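Local coordinates for protein nuclease NucT (Helicobacter pylori, PDB 6EHI) that belongs to the PLD-like superfamily as a nuclease, folded around a mixed beta sheet flanked by helices and present as two subunits, at residues A[48-53]-A[60-65]; A[108-113]-A[122-127]. The protein carries 1 engineered substitution. All blocks are in the same frame, centred on the assembly; numbering follows the deposited sequence.

Contact 1 of 2, residues A[48-53]-A[60-65]; sequences RAIKSV and VQIIYD
V60 meets I50 where helix 44-54 folds back against strand 59-65, the last two elements of a beta-alpha-beta unit that starts with strand 33-38. The segments run nearly antiparallel, at 149°, with 10.2 Å between their axes, and their contact is wholly apolar. V60 stands at the start of the interface and uses both methyl groups. Its CG1, turned anti to the backbone N (chi1 180°), lies 3.7 Å from CG2 of I50, the two side chains passing at a slant. On the other branch, CG2 of V60 comes within 4.4 Å of CG1 of V53, one helical turn further along, so the valine sits against two residues of the same helix face. At Q61 the strand turns its side chain to the other face of the sheet, where it packs on Y152 and L156 of helix 142-158. I62 points back to the helix with an extended chain (chi2 -179°), and its CD1 reaches CD1 of I50 tip to tip at 4.0 Å. I50 thereby divides its two branches, CG2 for V60 and CD1 for I62, and F41 also packs on it. Beyond I62 the helix segment makes no further contact with the strand. Y64 packs instead on I77 and L80 of helix 77-80, and D65 is the N-cap of the next helix, its OD2 accepting a hydrogen bond from S68 N.

Contact 2 of 2, residues A[108-113]-A[122-127]; sequences KVAIID and ANWSKN. With ACT (acetate ion), chain M.
K108 and N123 join the start of strand 108-112 to the loop that leads into helix 126-130. K108 and D113 have the spacing of the lysine and aspartate in the HKD signature of the PLD family. The close-packed part lies around K108. Its CB is 3.4 Å from A122 O, and a bend at chi2 (91°) takes the chain past that carbonyl to N123, where NZ donates to OD1 at 2.8 Å. The C=O...NZ angle is 120°, with the nitrogen tilted 33° from the carbonyl plane; NZ also bonds to N106 O, so NZ is held by two oxygens. Beside the base of the lysine side chain, near CB, an acetate ion links two residues of the loop: A122 N donates to acetate O at 3.1 Å, and W124 NE1 reaches acetate OXT at 3.0 Å, in the plane of the indole. Further round the same ring edge, CH2 of W124 rests on A110 CB at 3.9 Å. Looser ground follows as the loop enters its helix: K126 faces solvent, S125 OG bonds a glycerol, and N127 reaches Y101 OH of the second subunit. Within the fold, W124 packs on I36 and I38 of strand 33-38 and edge-to-face with F41, while I111 lies on the other face of the sheet, against helix 142-158.

Overall arrangement
Contact 1 comes first along the chain, bridging the short turn that leads from helix 44-54 into strand 59-65. Contact 2 opens later, at strand 108-112, and closes after the hairpin return along strand 116-120, where residues 122-127 come back to the start of the first strand. The two loops follow in series and neither nest nor cross. In the sheet, strand 33-38 lies between strands 59-65 and 108-112, pairing in parallel with the former and antiparallel with the latter. The centres of the two contacts lie about 10 Å apart, and their nearest atoms stay about 4 Å from each other, without touching; F41 lies between them, linking the crossover helix to the loop beside the acetate.

Contact 1 of 2, residues A[48-53]-A[60-65]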
ATOM      1  N   ARG A  48      20.390   6.631   0.226  1.00 21.07           N
ATOM      2  CA  ARG A  48      21.812   6.419  -0.171  1.00 21.26           C
ATOM      3  C   ARG A  48      21.854   5.474  -1.335  1.00 19.60           C
ATOM      4  O   ARG A  48      22.645   5.652  -2.203  1.00 22.95           O
ATOM      5  CB  ARG A  48      22.675   5.984   1.029  1.00 24.59           C
ATOM      6  CG  ARG A  48      23.059   7.176   1.859  1.00 30.65           C
ATOM      7  CD  ARG A  48      24.187   6.865   2.842  1.00 33.90           C
ATOM      8  NE  ARG A  48      23.599   6.235   4.026  1.00 39.36           N
ATOM      9  CZ  ARG A  48      23.059   6.916   5.038  1.00 39.54           C
ATOM     10  NH1 ARG A  48      23.007   8.254   4.996  1.00 39.34           N
ATOM     11  NH2 ARG A  48      22.500   6.256   6.055  1.00 44.90           N
ATOM     12  N   ALA A  49      20.948   4.511  -1.401  1.00 20.10           N
ATOM     13  CA  ALA A  49      20.895   3.557  -2.492  1.00 19.57           C
ATOM     14  C   ALA A  49      20.517   4.231  -3.798  1.00 19.16           C
ATOM     15  O   ALA A  49      21.111   3.943  -4.872  1.00 19.61           O
ATOM     16  CB  ALA A  49      19.920   2.409  -2.181  1.00 20.56           C
ATOM     17  N   ILE A  50      19.583   5.185  -3.730  1.00 17.65           N
ATOM     18  CA  ILE A  50      19.266   6.058  -4.861  1.00 16.61           C
ATOM     19  C   ILE A  50      20.465   6.888  -5.340  1.00 18.95           C
ATOM     20  O   ILE A  50      20.801   6.836  -6.540  1.00 18.63           O
ATOM     21  CB  ILE A  50      18.037   6.929  -4.582  1.00 18.12           C
ATOM     22  CG1 ILE A  50      16.777   6.085  -4.467  1.00 19.38           C
ATOM     23  CG2 ILE A  50      17.861   7.961  -5.643  1.00 18.92           C
ATOM     24  CD1 ILE A  50      15.621   6.831  -3.794  1.00 18.21           C
ATOM     25  N   LYS A  51      21.130   7.575  -4.406  1.00 17.22           N
ATOM     26  CA  LYS A  51      22.364   8.314  -4.716  1.00 21.82           C
ATOM     27  C   LYS A  51      23.402   7.412  -5.410  1.00 20.07           C
ATOM     28  O   LYS A  51      24.051   7.794  -6.403  1.00 21.18           O
ATOM     29  CB  LYS A  51      22.970   8.953  -3.454  1.00 25.83           C
ATOM     30  CG  LYS A  51      22.217  10.173  -2.958  1.00 27.25           C
ATOM     31  CD  LYS A  51      22.884  10.782  -1.731  1.00 31.90           C
ATOM     32  CE  LYS A  51      22.544  12.260  -1.508  1.00 39.00           C
ATOM     33  NZ  LYS A  51      23.731  13.061  -1.007  1.00 41.86           N
ATOM     34  N   SER A  52      23.511   6.176  -4.914  1.00 21.54           N
ATOM     35  CA  SER A  52      24.519   5.243  -5.386  1.00 21.41           C
ATOM     36  C   SER A  52      24.247   4.904  -6.857  1.00 22.43           C
ATOM     37  O   SER A  52      25.120   4.912  -7.690  1.00 22.86           O
ATOM     38  CB  SER A  52      24.483   3.960  -4.539  1.00 24.81           C
ATOM     39  OG  SER A  52      25.511   3.076  -4.973  1.00 34.79           O
ATOM     40  N   VAL A  53      22.990   4.626  -7.191  1.00 20.52           N
ATOM     41  CA  VAL A  53      22.695   4.303  -8.533  1.00 18.74           C
ATOM     42  C   VAL A  53      22.670   5.533  -9.481  1.00 19.46           C
ATOM     43  O   VAL A  53      23.194   5.458 -10.598  1.00 21.79           O
ATOM     44  CB  VAL A  53      21.451   3.392  -8.611  1.00 20.80           C
ATOM     45  CG1 VAL A  53      20.196   4.203  -8.413  1.00 20.77           C
ATOM     46  CG2 VAL A  53      21.474   2.610  -9.895  1.00 22.37           C
ATOM     47  N   VAL A  60      16.876   8.944 -12.211  1.00 20.36           N
ATOM     48  CA  VAL A  60      15.980   8.745 -11.127  1.00 19.66           C
ATOM     49  C   VAL A  60      14.944   9.850 -11.087  1.00 19.21           C
ATOM     50  O   VAL A  60      15.251  11.040 -11.228  1.00 20.96           O
ATOM     51  CB  VAL A  60      16.761   8.727  -9.828  1.00 20.95           C
ATOM     52  CG1 VAL A  60      15.829   8.525  -8.679  1.00 19.70           C
ATOM     53  CG2 VAL A  60      17.810   7.652  -9.882  1.00 21.68           C
ATOM     54  N   GLN A  61      13.693   9.474 -10.918  1.00 16.00           N
ATOM     55  CA  GLN A  61      12.588  10.429 -10.785  1.00 15.96           C
ATOM     56  C   GLN A  61      11.792  10.023  -9.524  1.00 14.45           C
ATOM     57  O   GLN A  61      11.568   8.841  -9.314  1.00 15.14           O
ATOM     58  CB  GLN A  61      11.689  10.321 -11.975  1.00 17.47           C
ATOM     59  CG  GLN A  61      12.397  10.805 -13.233  1.00 22.44           C
ATOM     60  CD  GLN A  61      11.621  10.536 -14.505  1.00 27.04           C
ATOM     61  OE1 GLN A  61      11.096   9.429 -14.698  1.00 32.48           O
ATOM     62  NE2 GLN A  61      11.483  11.575 -15.359  1.00 25.98           N
ATOM     63  N   ILE A  62      11.502  10.981  -8.674  1.00 14.95           N
ATOM     64  CA  ILE A  62      10.788  10.717  -7.412  1.00 14.69           C
ATOM     65  C   ILE A  62       9.674  11.699  -7.258  1.00 15.05           C
ATOM     66  O   ILE A  62       9.957  12.885  -7.222  1.00 16.13           O
ATOM     67  CB  ILE A  62      11.761  10.854  -6.243  1.00 15.12           C
ATOM     68  CG1 ILE A  62      13.064  10.108  -6.547  1.00 16.57           C
ATOM     69  CG2 ILE A  62      11.114  10.307  -4.950  1.00 15.85           C
ATOM     70  CD1 ILE A  62      14.066  10.180  -5.428  1.00 15.79           C
ATOM     71  N   ILE A  63       8.414  11.252  -7.269  1.00 14.30           N
ATOM     72  CA  ILE A  63       7.215  12.061  -6.925  1.00 13.93           C
ATOM     73  C   ILE A  63       6.910  11.843  -5.444  1.00 14.17           C
ATOM     74  O   ILE A  63       6.669  10.688  -5.043  1.00 14.37           O
ATOM     75  CB  ILE A  63       5.987  11.659  -7.780  1.00 15.22           C
ATOM     76  CG1 ILE A  63       6.353  11.661  -9.277  1.00 16.80           C
ATOM     77  CG2 ILE A  63       4.816  12.492  -7.370  1.00 15.25           C
ATOM     78  CD1 ILE A  63       5.286  11.155 -10.250  1.00 17.52           C
ATOM     79  N   TYR A  64       7.035  12.884  -4.605  1.00 13.11           N
ATOM     80  CA  TYR A  64       6.661  12.851  -3.188  1.00 13.67           C
ATOM     81  C   TYR A  64       5.279  13.432  -2.928  1.00 13.88           C
ATOM     82  O   TYR A  64       4.865  14.472  -3.571  1.00 14.03           O
ATOM     83  CB  TYR A  64       7.638  13.681  -2.436  1.00 14.17           C
ATOM     84  CG  TYR A  64       9.082  13.264  -2.298  1.00 15.91           C
ATOM     85  CD1 TYR A  64      10.034  13.416  -3.367  1.00 17.04           C
ATOM     86  CD2 TYR A  64       9.529  12.621  -1.120  1.00 15.83           C
ATOM     87  CE1 TYR A  64      11.361  13.078  -3.203  1.00 18.69           C
ATOM     88  CE2 TYR A  64      10.845  12.252  -0.981  1.00 17.31           C
ATOM     89  CZ  TYR A  64      11.761  12.472  -2.010  1.00 17.35           C
ATOM     90  OH  TYR A  64      13.075  12.079  -1.888  1.00 17.62           O
ATOM     91  N   ASP A  65       4.529  12.926  -1.952  1.00 13.48           N
ATOM     92  CA  ASP A  65       3.322  13.657  -1.501  1.00 14.40           C
ATOM     93  C   ASP A  65       3.639  15.140  -1.107  1.00 15.56           C
ATOM     94  O   ASP A  65       4.621  15.401  -0.378  1.00 15.35           O
ATOM     95  CB  ASP A  65       2.610  12.948  -0.351  1.00 13.46           C
ATOM     96  CG  ASP A  65       1.470  13.748   0.249  1.00 12.75           C
ATOM     97  OD1 ASP A  65       0.437  13.782  -0.393  1.00 15.17           O
ATOM     98  OD2 ASP A  65       1.610  14.342   1.380  1.00 15.65           O
TER

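Contact 2 of 2, residues A[108-113]-A[122-127]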
ATOM      1  N   LYS A 108       3.104   4.005  -2.882  1.00 13.18           N
ATOM      2  CA  LYS A 108       4.478   3.654  -2.482  1.00 13.14           C
ATOM      3  C   LYS A 108       4.932   2.675  -3.576  1.00 14.38           C
ATOM      4  O   LYS A 108       4.764   1.470  -3.423  1.00 16.31           O
ATOM      5  CB  LYS A 108       4.526   2.960  -1.094  1.00 12.34           C
ATOM      6  CG  LYS A 108       3.713   3.649   0.005  1.00 14.05           C
ATOM      7  CD  LYS A 108       2.265   3.216   0.208  1.00 13.66           C
ATOM      8  CE  LYS A 108       1.658   3.614   1.557  1.00 16.15           C
ATOM      9  NZ  LYS A 108       1.433   5.069   1.658  1.00 14.08           N
ATOM     10  N   VAL A 109       5.539   3.240  -4.627  1.00 13.78           N
ATOM     11  CA  VAL A 109       5.745   2.508  -5.856  1.00 14.23           C
ATOM     12  C   VAL A 109       7.141   2.776  -6.339  1.00 15.06           C
ATOM     13  O   VAL A 109       7.533   3.940  -6.372  1.00 13.49           O
ATOM     14  CB  VAL A 109       4.704   2.984  -6.876  1.00 16.55           C
ATOM     15  CG1 VAL A 109       5.022   2.474  -8.271  1.00 17.36           C
ATOM     16  CG2 VAL A 109       3.317   2.551  -6.467  1.00 14.66           C
ATOM     17  N   ALA A 110       7.848   1.717  -6.737  1.00 12.62           N
ATOM     18  CA  ALA A 110       9.121   1.901  -7.430  1.00 14.36           C
ATOM     19  C   ALA A 110       9.128   1.070  -8.746  1.00 15.39           C
ATOM     20  O   ALA A 110       8.808  -0.136  -8.722  1.00 17.15           O
ATOM     21  CB  ALA A 110      10.266   1.522  -6.609  1.00 14.18           C
ATOM     22  N   ILE A 111       9.368   1.736  -9.865  1.00 13.86           N
ATOM     23  CA  ILE A 111       9.488   1.042 -11.165  1.00 14.70           C
ATOM     24  C   ILE A 111      10.965   1.044 -11.573  1.00 14.69           C
ATOM     25  O   ILE A 111      11.545   2.102 -11.787  1.00 17.48           O
ATOM     26  CB  ILE A 111       8.687   1.725 -12.225  1.00 15.72           C
ATOM     27  CG1 ILE A 111       7.210   2.021 -11.787  1.00 17.19           C
ATOM     28  CG2 ILE A 111       8.667   0.855 -13.488  1.00 17.11           C
ATOM     29  CD1 ILE A 111       6.479   2.972 -12.661  1.00 18.94           C
ATOM     30  N   ILE A 112      11.520  -0.119 -11.812  1.00 16.12           N
ATOM     31  CA  ILE A 112      12.935  -0.246 -12.070  1.00 16.67           C
ATOM     32  C   ILE A 112      13.107  -0.666 -13.542  1.00 21.37           C
ATOM     33  O   ILE A 112      12.613  -1.736 -13.933  1.00 19.04           O
ATOM     34  CB  ILE A 112      13.603  -1.323 -11.175  1.00 20.51           C
ATOM     35  CG1 ILE A 112      13.332  -1.123  -9.677  1.00 20.90           C
ATOM     36  CG2 ILE A 112      15.112  -1.341 -11.397  1.00 20.69           C
ATOM     37  CD1 ILE A 112      13.559   0.287  -9.174  1.00 23.82           C
ATOM     38  N   ASP A 113      13.835   0.140 -14.323  1.00 24.44           N
ATOM     39  CA  ASP A 113      14.052  -0.149 -15.749  1.00 25.56           C
ATOM     40  C   ASP A 113      12.641  -0.491 -16.386  1.00 27.31           C
ATOM     41  O   ASP A 113      11.616   0.185 -16.162  1.00 23.92           O
ATOM     42  CB  ASP A 113      15.077  -1.267 -15.894  1.00 25.57           C
ATOM     43  CG  ASP A 113      16.494  -0.957 -15.233  1.00 27.49           C
ATOM     44  OD1 ASP A 113      16.852   0.239 -14.967  1.00 25.83           O
ATOM     45  OD2 ASP A 113      17.312  -1.897 -15.046  1.00 27.00           O
ATOM     46  N   ALA A 122       3.915  -0.127   2.347  1.00 14.83           N
ATOM     47  CA  ALA A 122       4.969   0.382   3.224  1.00 13.92           C
ATOM     48  C   ALA A 122       5.491   1.759   2.709  1.00 13.97           C
ATOM     49  O   ALA A 122       6.080   1.808   1.677  1.00 13.66           O
ATOM     50  CB  ALA A 122       6.134  -0.565   3.245  1.00 15.24           C
ATOM     51  N   ASN A 123       5.405   2.757   3.591  1.00 13.53           N
ATOM     52  CA  ASN A 123       6.143   3.983   3.405  1.00 13.27           C
ATOM     53  C   ASN A 123       7.613   3.698   3.592  1.00 13.13           C
ATOM     54  O   ASN A 123       8.007   2.632   4.173  1.00 14.90           O
ATOM     55  CB  ASN A 123       5.639   5.056   4.341  1.00 14.60           C
ATOM     56  CG  ASN A 123       4.211   5.535   3.950  1.00 15.60           C
ATOM     57  OD1 ASN A 123       3.954   5.795   2.747  1.00 16.99           O
ATOM     58  ND2 ASN A 123       3.312   5.719   4.935  1.00 18.38           N
ATOM     59  N   TRP A 124       8.451   4.546   3.032  1.00 13.20           N
ATOM     60  CA  TRP A 124       9.918   4.318   3.002  1.00 14.23           C
ATOM     61  C   TRP A 124      10.512   5.005   4.213  1.00 14.99           C
ATOM     62  O   TRP A 124      11.135   6.037   4.136  1.00 14.10           O
ATOM     63  CB  TRP A 124      10.550   4.749   1.682  1.00 14.31           C
ATOM     64  CG  TRP A 124      10.163   3.902   0.497  1.00 13.94           C
ATOM     65  CD1 TRP A 124       9.203   2.961   0.480  1.00 14.08           C
ATOM     66  CD2 TRP A 124      10.631   4.016  -0.816  1.00 13.46           C
ATOM     67  NE1 TRP A 124       9.170   2.386  -0.751  1.00 14.22           N
ATOM     68  CE2 TRP A 124      10.029   3.042  -1.560  1.00 13.37           C
ATOM     69  CE3 TRP A 124      11.612   4.853  -1.440  1.00 13.52           C
ATOM     70  CZ2 TRP A 124      10.274   2.862  -2.921  1.00 12.44           C
ATOM     71  CZ3 TRP A 124      11.938   4.616  -2.706  1.00 14.29           C
ATOM     72  CH2 TRP A 124      11.250   3.658  -3.470  1.00 14.74           C
ATOM     73  N   SER A 125      10.298   4.326   5.340  1.00 15.18           N
ATOM     74  CA  SER A 125      10.689   4.799   6.695  1.00 17.43           C
ATOM     75  C   SER A 125      11.265   3.632   7.481  1.00 19.07           C
ATOM     76  O   SER A 125      10.911   2.475   7.198  1.00 18.58           O
ATOM     77  CB  SER A 125       9.441   5.326   7.371  1.00 18.11           C
ATOM     78  OG  SER A 125       8.503   4.317   7.695  1.00 17.74           O
ATOM     79  N   LYS A 126      12.128   3.921   8.457  1.00 20.23           N
ATOM     80  CA  LYS A 126      12.529   2.883   9.375  1.00 22.01           C
ATOM     81  C   LYS A 126      11.265   2.294  10.033  1.00 21.22           C
ATOM     82  O   LYS A 126      11.210   1.061  10.202  1.00 27.58           O
ATOM     83  CB  LYS A 126      13.558   3.425  10.359  1.00 26.57           C
ATOM     84  CG  LYS A 126      14.890   3.684   9.649  1.00 33.09           C
ATOM     85  CD  LYS A 126      15.950   4.326  10.558  1.00 39.35           C
ATOM     86  CE  LYS A 126      16.590   3.344  11.509  1.00 42.76           C
ATOM     87  NZ  LYS A 126      16.775   4.057  12.799  1.00 49.89           N
ATOM     88  N   ASN A 127      10.252   3.109  10.355  1.00 22.89           N
ATOM     89  CA  ASN A 127       9.023   2.668  11.037  1.00 23.74           C
ATOM     90  C   ASN A 127       8.389   1.541  10.316  1.00 26.66           C
ATOM     91  O   ASN A 127       8.057   0.519  10.903  1.00 22.22           O
ATOM     92  CB  ASN A 127       8.015   3.774  11.251  1.00 28.75           C
ATOM     93  CG  ASN A 127       8.293   4.560  12.483  1.00 29.64           C
ATOM     94  OD1 ASN A 127       8.873   4.036  13.426  1.00 43.01           O
ATOM     95  ND2 ASN A 127       7.957   5.785  12.476  1.00 36.21           N
TER
HETATM   96  C   ACT M 201       6.239  -0.453  -0.914  1.00 16.91           C
HETATM   97  O   ACT M 201       5.218  -0.963  -0.310  1.00 18.19           O
HETATM   98  OXT ACT M 201       6.907   0.449  -0.381  1.00 18.20           O
HETATM   99  CH3 ACT M 201       6.717  -0.923  -2.255  1.00 15.55           C